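Local coordinates for Slr1964 protein (PDB 4JDX), which accelerates the return of the orange carotenoid protein from its active red form to the orange form, so that fluorescence recovers after non-photochemical quenching in cyanobacteria, at residues Ser22-Leu26 with Glu97-Leu101; Ala30-Glu34 with Glu68-Tyr73. All coordinates share one frame; numbering follows the deposited sequence.

Interaction 1: residues Ser22-Leu26 with Glu97-Leu101; sequences SAHAL and ELTFL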
ATOM      1  N   SER A  22     -27.454 -13.089  14.590  1.00 51.63           N
ATOM      2  CA  SER A  22     -27.092 -13.833  13.388  1.00 53.67           C
ATOM      3  C   SER A  22     -26.567 -12.904  12.296  1.00 49.55           C
ATOM      4  O   SER A  22     -25.775 -13.316  11.447  1.00 46.80           O
ATOM      5  CB  SER A  22     -28.286 -14.635  12.867  1.00 44.96           C
ATOM      6  OG  SER A  22     -28.395 -15.870  13.546  1.00 56.46           O
ATOM      7  N   ALA A  23     -27.008 -11.650  12.323  1.00 40.13           N
ATOM      8  CA  ALA A  23     -26.526 -10.652  11.376  1.00 44.34           C
ATOM      9  C   ALA A  23     -25.052 -10.371  11.642  1.00 44.08           C
ATOM     10  O   ALA A  23     -24.250 -10.266  10.713  1.00 52.13           O
ATOM     11  CB  ALA A  23     -27.344  -9.373  11.486  1.00 38.26           C
ATOM     12  N   HIS A  24     -24.703 -10.258  12.920  1.00 40.43           N
ATOM     13  CA  HIS A  24     -23.319 -10.044  13.330  1.00 48.06           C
ATOM     14  C   HIS A  24     -22.440 -11.195  12.865  1.00 44.67           C
ATOM     15  O   HIS A  24     -21.331 -10.985  12.367  1.00 51.40           O
ATOM     16  CB  HIS A  24     -23.225  -9.913  14.852  1.00 42.22           C
ATOM     17  CG  HIS A  24     -23.737  -8.611  15.380  1.00 50.82           C
ATOM     18  ND1 HIS A  24     -24.148  -8.448  16.686  1.00 60.13           N
ATOM     19  CD2 HIS A  24     -23.899  -7.407  14.783  1.00 54.96           C
ATOM     20  CE1 HIS A  24     -24.545  -7.203  16.869  1.00 62.70           C
ATOM     21  NE2 HIS A  24     -24.404  -6.549  15.729  1.00 54.65           N
ATOM     22  N   ALA A  25     -22.943 -12.415  13.027  1.00 41.21           N
ATOM     23  CA  ALA A  25     -22.191 -13.607  12.664  1.00 44.51           C
ATOM     24  C   ALA A  25     -21.989 -13.647  11.155  1.00 42.41           C
ATOM     25  O   ALA A  25     -20.968 -14.133  10.665  1.00 52.01           O
ATOM     26  CB  ALA A  25     -22.919 -14.857  13.140  1.00 44.58           C
ATOM     27  N   LEU A  26     -22.964 -13.123  10.422  1.00 40.16           N
ATOM     28  CA  LEU A  26     -22.897 -13.105   8.968  1.00 52.04           C
ATOM     29  C   LEU A  26     -21.964 -11.994   8.491  1.00 43.94           C
ATOM     30  O   LEU A  26     -21.278 -12.140   7.479  1.00 46.10           O
ATOM     31  CB  LEU A  26     -24.292 -12.925   8.367  1.00 44.29           C
ATOM     32  CG  LEU A  26     -24.335 -12.897   6.840  1.00 40.10           C
ATOM     33  CD1 LEU A  26     -23.587 -14.097   6.260  1.00 49.73           C
ATOM     34  CD2 LEU A  26     -25.776 -12.859   6.350  1.00 45.28           C
ATOM     35  N   GLU A  97     -28.319 -17.099   2.889  1.00 50.78           N
ATOM     36  CA  GLU A  97     -27.807 -16.834   4.231  1.00 50.78           C
ATOM     37  C   GLU A  97     -28.612 -15.749   4.948  1.00 51.15           C
ATOM     38  O   GLU A  97     -28.290 -15.374   6.077  1.00 38.89           O
ATOM     39  CB  GLU A  97     -26.332 -16.428   4.150  1.00 41.81           C
ATOM     40  CG  GLU A  97     -25.427 -17.523   3.607  1.00 39.21           C
ATOM     41  CD  GLU A  97     -23.990 -17.077   3.432  1.00 47.76           C
ATOM     42  OE1 GLU A  97     -23.761 -15.883   3.148  1.00 46.62           O
ATOM     43  OE2 GLU A  97     -23.086 -17.926   3.582  1.00 53.80           O
ATOM     44  N   LEU A  98     -29.661 -15.258   4.294  1.00 50.82           N
ATOM     45  CA  LEU A  98     -30.490 -14.189   4.846  1.00 54.90           C
ATOM     46  C   LEU A  98     -31.806 -14.709   5.420  1.00 46.42           C
ATOM     47  O   LEU A  98     -32.629 -13.930   5.900  1.00 50.56           O
ATOM     48  CB  LEU A  98     -30.796 -13.161   3.758  1.00 55.58           C
ATOM     49  CG  LEU A  98     -29.582 -12.451   3.160  1.00 57.71           C
ATOM     50  CD1 LEU A  98     -29.992 -11.633   1.941  1.00 60.81           C
ATOM     51  CD2 LEU A  98     -28.913 -11.577   4.212  1.00 56.98           C
ATOM     52  N   THR A  99     -31.994 -16.024   5.385  1.00 43.52           N
ATOM     53  CA  THR A  99     -33.280 -16.627   5.720  1.00 47.56           C
ATOM     54  C   THR A  99     -33.610 -16.580   7.214  1.00 45.63           C
ATOM     55  O   THR A  99     -34.697 -16.987   7.622  1.00 53.01           O
ATOM     56  CB  THR A  99     -33.338 -18.094   5.258  1.00 47.28           C
ATOM     57  OG1 THR A  99     -32.334 -18.850   5.946  1.00 52.79           O
ATOM     58  CG2 THR A  99     -33.114 -18.196   3.754  1.00 39.40           C
ATOM     59  N   PHE A 100     -32.680 -16.088   8.028  1.00 48.86           N
ATOM     60  CA  PHE A 100     -32.935 -15.931   9.456  1.00 48.62           C
ATOM     61  C   PHE A 100     -33.664 -14.612   9.698  1.00 52.07           C
ATOM     62  O   PHE A 100     -34.258 -14.400  10.758  1.00 49.89           O
ATOM     63  CB  PHE A 100     -31.630 -15.977  10.258  1.00 39.60           C
ATOM     64  CG  PHE A 100     -30.730 -14.793  10.024  1.00 40.78           C
ATOM     65  CD1 PHE A 100     -30.851 -13.651  10.796  1.00 41.96           C
ATOM     66  CD2 PHE A 100     -29.766 -14.822   9.034  1.00 42.71           C
ATOM     67  CE1 PHE A 100     -30.029 -12.564  10.582  1.00 49.16           C
ATOM     68  CE2 PHE A 100     -28.944 -13.735   8.818  1.00 50.65           C
ATOM     69  CZ  PHE A 100     -29.075 -12.606   9.591  1.00 51.82           C
ATOM     70  N   LEU A 101     -33.626 -13.737   8.697  1.00 38.66           N
ATOM     71  CA  LEU A 101     -34.289 -12.442   8.778  1.00 47.15           C
ATOM     72  C   LEU A 101     -35.775 -12.539   8.457  1.00 48.98           C
ATOM     73  O   LEU A 101     -36.226 -13.501   7.835  1.00 42.17           O
ATOM     74  CB  LEU A 101     -33.641 -11.456   7.808  1.00 39.07           C
ATOM     75  CG  LEU A 101     -32.188 -11.082   8.088  1.00 43.09           C
ATOM     76  CD1 LEU A 101     -31.645 -10.246   6.939  1.00 38.07           C
ATOM     77  CD2 LEU A 101     -32.075 -10.341   9.417  1.00 45.11           C
TER
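The ring of F100 lies against the first turns of helix 17-47, with S22 CB over one face, 3.6 Å from the ring centroid and 18° off the ring normal, a CH-pi contact. L101 CG covers the opposite face, so the phenyl is sandwiched between the helix and its own chain neighbour. A chi1 of 68°, with CG between the backbone N and the carbonyl carbon, sends the ring toward the helix. Small residues suit this surface: the short side chain of S22 lets the ring come close, and A23 CB meets F100 CZ at 4.1 Å.

L26 makes the rest of the contact, and its forked end suits the place. One methyl, CD2, comes in at the edge of the F100 ring, 4.1 Å from F100 CE2, and meets L98 CD2 at 4.0 Å, the two leucines crossing at about a right angle. The other, CD1, is in van der Waals contact with a polar group, 3.6 Å from E97 OE1. That carboxylate has polar partners of its own, a salt bridge to R33 and a hydrogen bond from Q94 N.

The arrangement belongs to an all-helical fold in which a type I beta turn, L98 to L101, ahead of helix 103-114 packs F100 and L98 onto helix 17-47.

Interaction 2: residues Ala30-Glu34 with Glu68-Tyr73; sequences AYQRE and EIDGKY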
ATOM      1  N   ALA A  30     -18.707 -12.604   6.107  1.00 36.66           N
ATOM      2  CA  ALA A  30     -18.481 -11.838   4.887  1.00 45.61           C
ATOM      3  C   ALA A  30     -17.139 -11.121   4.958  1.00 50.92           C
ATOM      4  O   ALA A  30     -16.386 -11.080   3.983  1.00 50.35           O
ATOM      5  CB  ALA A  30     -19.604 -10.827   4.687  1.00 46.60           C
ATOM      6  N   TYR A  31     -16.853 -10.557   6.126  1.00 45.08           N
ATOM      7  CA  TYR A  31     -15.595  -9.867   6.373  1.00 44.26           C
ATOM      8  C   TYR A  31     -14.416 -10.782   6.058  1.00 59.83           C
ATOM      9  O   TYR A  31     -13.469 -10.379   5.378  1.00 53.26           O
ATOM     10  CB  TYR A  31     -15.529  -9.393   7.827  1.00 43.53           C
ATOM     11  CG  TYR A  31     -14.194  -8.804   8.226  1.00 52.54           C
ATOM     12  CD1 TYR A  31     -13.727  -7.636   7.644  1.00 48.80           C
ATOM     13  CD2 TYR A  31     -13.404  -9.414   9.189  1.00 51.80           C
ATOM     14  CE1 TYR A  31     -12.508  -7.096   8.007  1.00 49.77           C
ATOM     15  CE2 TYR A  31     -12.187  -8.880   9.556  1.00 53.10           C
ATOM     16  CZ  TYR A  31     -11.745  -7.723   8.963  1.00 45.40           C
ATOM     17  OH  TYR A  31     -10.532  -7.191   9.331  1.00 56.73           O
ATOM     18  N   GLN A  32     -14.481 -12.016   6.546  1.00 38.26           N
ATOM     19  CA  GLN A  32     -13.431 -12.992   6.288  1.00 42.71           C
ATOM     20  C   GLN A  32     -13.348 -13.313   4.800  1.00 47.07           C
ATOM     21  O   GLN A  32     -12.258 -13.507   4.261  1.00 48.52           O
ATOM     22  CB  GLN A  32     -13.676 -14.266   7.096  1.00 37.37           C
ATOM     23  CG  GLN A  32     -13.508 -14.071   8.596  1.00 45.05           C
ATOM     24  CD  GLN A  32     -12.079 -13.742   8.982  1.00 52.07           C
ATOM     25  OE1 GLN A  32     -11.135 -14.181   8.330  1.00 53.99           O
ATOM     26  NE2 GLN A  32     -11.910 -12.961  10.044  1.00 50.39           N
ATOM     27  N   ARG A  33     -14.500 -13.356   4.138  1.00 40.83           N
ATOM     28  CA  ARG A  33     -14.538 -13.635   2.708  1.00 41.11           C
ATOM     29  C   ARG A  33     -13.862 -12.509   1.933  1.00 43.23           C
ATOM     30  O   ARG A  33     -13.215 -12.745   0.912  1.00 47.66           O
ATOM     31  CB  ARG A  33     -15.980 -13.793   2.221  1.00 37.73           C
ATOM     32  CG  ARG A  33     -16.700 -15.019   2.753  1.00 40.76           C
ATOM     33  CD  ARG A  33     -17.883 -15.347   1.868  1.00 46.98           C
ATOM     34  NE  ARG A  33     -18.578 -16.569   2.273  1.00 60.81           N
ATOM     35  CZ  ARG A  33     -19.832 -16.628   2.718  1.00 45.77           C
ATOM     36  NH1 ARG A  33     -20.574 -15.535   2.834  1.00 57.33           N
ATOM     37  NH2 ARG A  33     -20.351 -17.797   3.050  1.00 42.47           N
ATOM     38  N   GLU A  34     -14.015 -11.283   2.422  1.00 37.44           N
ATOM     39  CA  GLU A  34     -13.445 -10.126   1.749  1.00 44.35           C
ATOM     40  C   GLU A  34     -11.928 -10.098   1.923  1.00 53.10           C
ATOM     41  O   GLU A  34     -11.202  -9.664   1.028  1.00 54.66           O
ATOM     42  CB  GLU A  34     -14.062  -8.832   2.278  1.00 37.01           C
ATOM     43  CG  GLU A  34     -13.698  -7.619   1.445  1.00 49.83           C
ATOM     44  CD  GLU A  34     -14.524  -6.397   1.783  1.00 53.95           C
ATOM     45  OE1 GLU A  34     -15.050  -6.321   2.914  1.00 48.41           O
ATOM     46  OE2 GLU A  34     -14.647  -5.510   0.911  1.00 56.02           O
ATOM     47  N   GLU A  68     -12.164   1.454   2.890  1.00 58.45           N
ATOM     48  CA  GLU A  68     -13.512   0.986   2.597  1.00 60.83           C
ATOM     49  C   GLU A  68     -13.947  -0.040   3.636  1.00 54.75           C
ATOM     50  O   GLU A  68     -15.018   0.071   4.232  1.00 50.70           O
ATOM     51  CB  GLU A  68     -13.539   0.345   1.207  1.00 61.09           C
ATOM     52  CG  GLU A  68     -14.868  -0.279   0.813  1.00 59.16           C
ATOM     53  CD  GLU A  68     -14.776  -1.070  -0.476  1.00 61.20           C
ATOM     54  OE1 GLU A  68     -13.757  -0.933  -1.184  1.00 66.83           O
ATOM     55  OE2 GLU A  68     -15.716  -1.832  -0.780  1.00 69.61           O
ATOM     56  N   ILE A  69     -13.091  -1.033   3.845  1.00 59.82           N
ATOM     57  CA  ILE A  69     -13.381  -2.141   4.748  1.00 61.93           C
ATOM     58  C   ILE A  69     -13.500  -1.694   6.203  1.00 63.84           C
ATOM     59  O   ILE A  69     -14.335  -2.206   6.949  1.00 67.79           O
ATOM     60  CB  ILE A  69     -12.292  -3.227   4.640  1.00 59.99           C
ATOM     61  CG1 ILE A  69     -12.414  -3.950   3.295  1.00 59.42           C
ATOM     62  CG2 ILE A  69     -12.391  -4.217   5.802  1.00 58.13           C
ATOM     63  CD1 ILE A  69     -11.316  -4.957   3.030  1.00 53.92           C
ATOM     64  N   ASP A  70     -12.667  -0.739   6.600  1.00 61.97           N
ATOM     65  CA  ASP A  70     -12.671  -0.242   7.971  1.00 62.59           C
ATOM     66  C   ASP A  70     -14.063   0.222   8.394  1.00 61.24           C
ATOM     67  O   ASP A  70     -14.434   0.101   9.562  1.00 61.85           O
ATOM     68  CB  ASP A  70     -11.679   0.915   8.124  1.00 74.05           C
ATOM     69  CG  ASP A  70     -10.232   0.452   8.133  1.00 75.08           C
ATOM     70  OD1 ASP A  70      -9.983  -0.739   8.412  1.00 76.89           O
ATOM     71  OD2 ASP A  70      -9.344   1.290   7.869  1.00 79.53           O
ATOM     72  N   GLY A  71     -14.834   0.741   7.442  1.00 54.69           N
ATOM     73  CA  GLY A  71     -16.135   1.309   7.748  1.00 64.41           C
ATOM     74  C   GLY A  71     -17.291   0.671   6.997  1.00 66.45           C
ATOM     75  O   GLY A  71     -18.405   1.194   7.012  1.00 63.56           O
ATOM     76  N   LYS A  72     -17.038  -0.463   6.351  1.00 53.06           N
ATOM     77  CA  LYS A  72     -18.052  -1.106   5.517  1.00 63.67           C
ATOM     78  C   LYS A  72     -19.102  -1.862   6.329  1.00 62.70           C
ATOM     79  O   LYS A  72     -20.277  -1.884   5.966  1.00 54.83           O
ATOM     80  CB  LYS A  72     -17.402  -2.069   4.519  1.00 59.60           C
ATOM     81  CG  LYS A  72     -18.408  -2.924   3.764  1.00 60.81           C
ATOM     82  CD  LYS A  72     -17.732  -3.917   2.841  1.00 61.02           C
ATOM     83  CE  LYS A  72     -17.464  -3.316   1.476  1.00 65.27           C
ATOM     84  NZ  LYS A  72     -17.129  -4.364   0.478  1.00 62.61           N
ATOM     85  N   TYR A  73     -18.676  -2.484   7.423  1.00 52.46           N
ATOM     86  CA  TYR A  73     -19.561  -3.346   8.200  1.00 50.13           C
ATOM     87  C   TYR A  73     -20.243  -2.588   9.333  1.00 47.30           C
ATOM     88  O   TYR A  73     -20.013  -2.857  10.510  1.00 58.50           O
ATOM     89  CB  TYR A  73     -18.780  -4.555   8.721  1.00 41.43           C
ATOM     90  CG  TYR A  73     -18.268  -5.416   7.588  1.00 51.60           C
ATOM     91  CD1 TYR A  73     -19.057  -6.417   7.040  1.00 50.38           C
ATOM     92  CD2 TYR A  73     -17.011  -5.202   7.038  1.00 43.87           C
ATOM     93  CE1 TYR A  73     -18.605  -7.193   5.993  1.00 49.60           C
ATOM     94  CE2 TYR A  73     -16.551  -5.976   5.992  1.00 46.52           C
ATOM     95  CZ  TYR A  73     -17.353  -6.969   5.472  1.00 47.08           C
ATOM     96  OH  TYR A  73     -16.907  -7.747   4.429  1.00 51.49           O
TER
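E34 reaches from helix 17-47 to two donors, one for each carboxylate oxygen. Y73 OH donates to E34 OE1 at 2.8 Å and K72 NZ to E34 OE2 at 2.8 Å, the latter also a salt bridge. Both donors stand well above the carboxylate plane and on the same side of it; I69 CG1 and CD1 lie over the opposite face, so an apolar residue backs the buried carboxylate. With CG anti to the backbone N (chi1 -169°) and the chain extended beyond it, the side chain reaches K72 and Y73. K72 NZ also makes a salt bridge to E90 and another, with a weak hydrogen bond, to E68 OE2, so a lysine suits this meeting of acidic groups and probably offsets the repulsion between E34 and E68. A glutamine in place of E34 would probably weaken the hold on K72, whose ammonium would lose one of its charged mates.

Y31 turns its edge to the face of Y73 in an offset edge-to-face pair, centroids 5.7 Å apart and planes at 86°, while Y31 CB sits over the same ring.

I69 CG2 meets the edge of the Y31 ring, 3.6 Å from Y31 CE1, and A30 CB lies 4.0 Å from Y73 CE1, where a small residue leaves room for the tyrosine.

The motif is a salt-bridge network of E34, E68 and K72 on the antiparallel helix pair 17-47 and 53-70, with E34 gripped by K72 and Y73 in the segment leading out of helix 53-70.

How the interactions relate
Both interactions use helix 17-47, interaction 1 near its start and interaction 2 further along, with centres about 16 Å apart. Along the chain the order is 22-26, 30-34, 68-73 and 97-101, so interaction 2 lies wholly within the length of chain that interaction 1 closes off. The inner contact brings back the segment that leads out of helix 53-70; the outer one brings back the turn between helices 80-89 and 103-114. They touch directly through a salt bridge between R33 NH2 and E97 OE2, 2.8 Å apart. The long helix thus serves as a common support for two later parts of the chain, joining them within one all-helical fold.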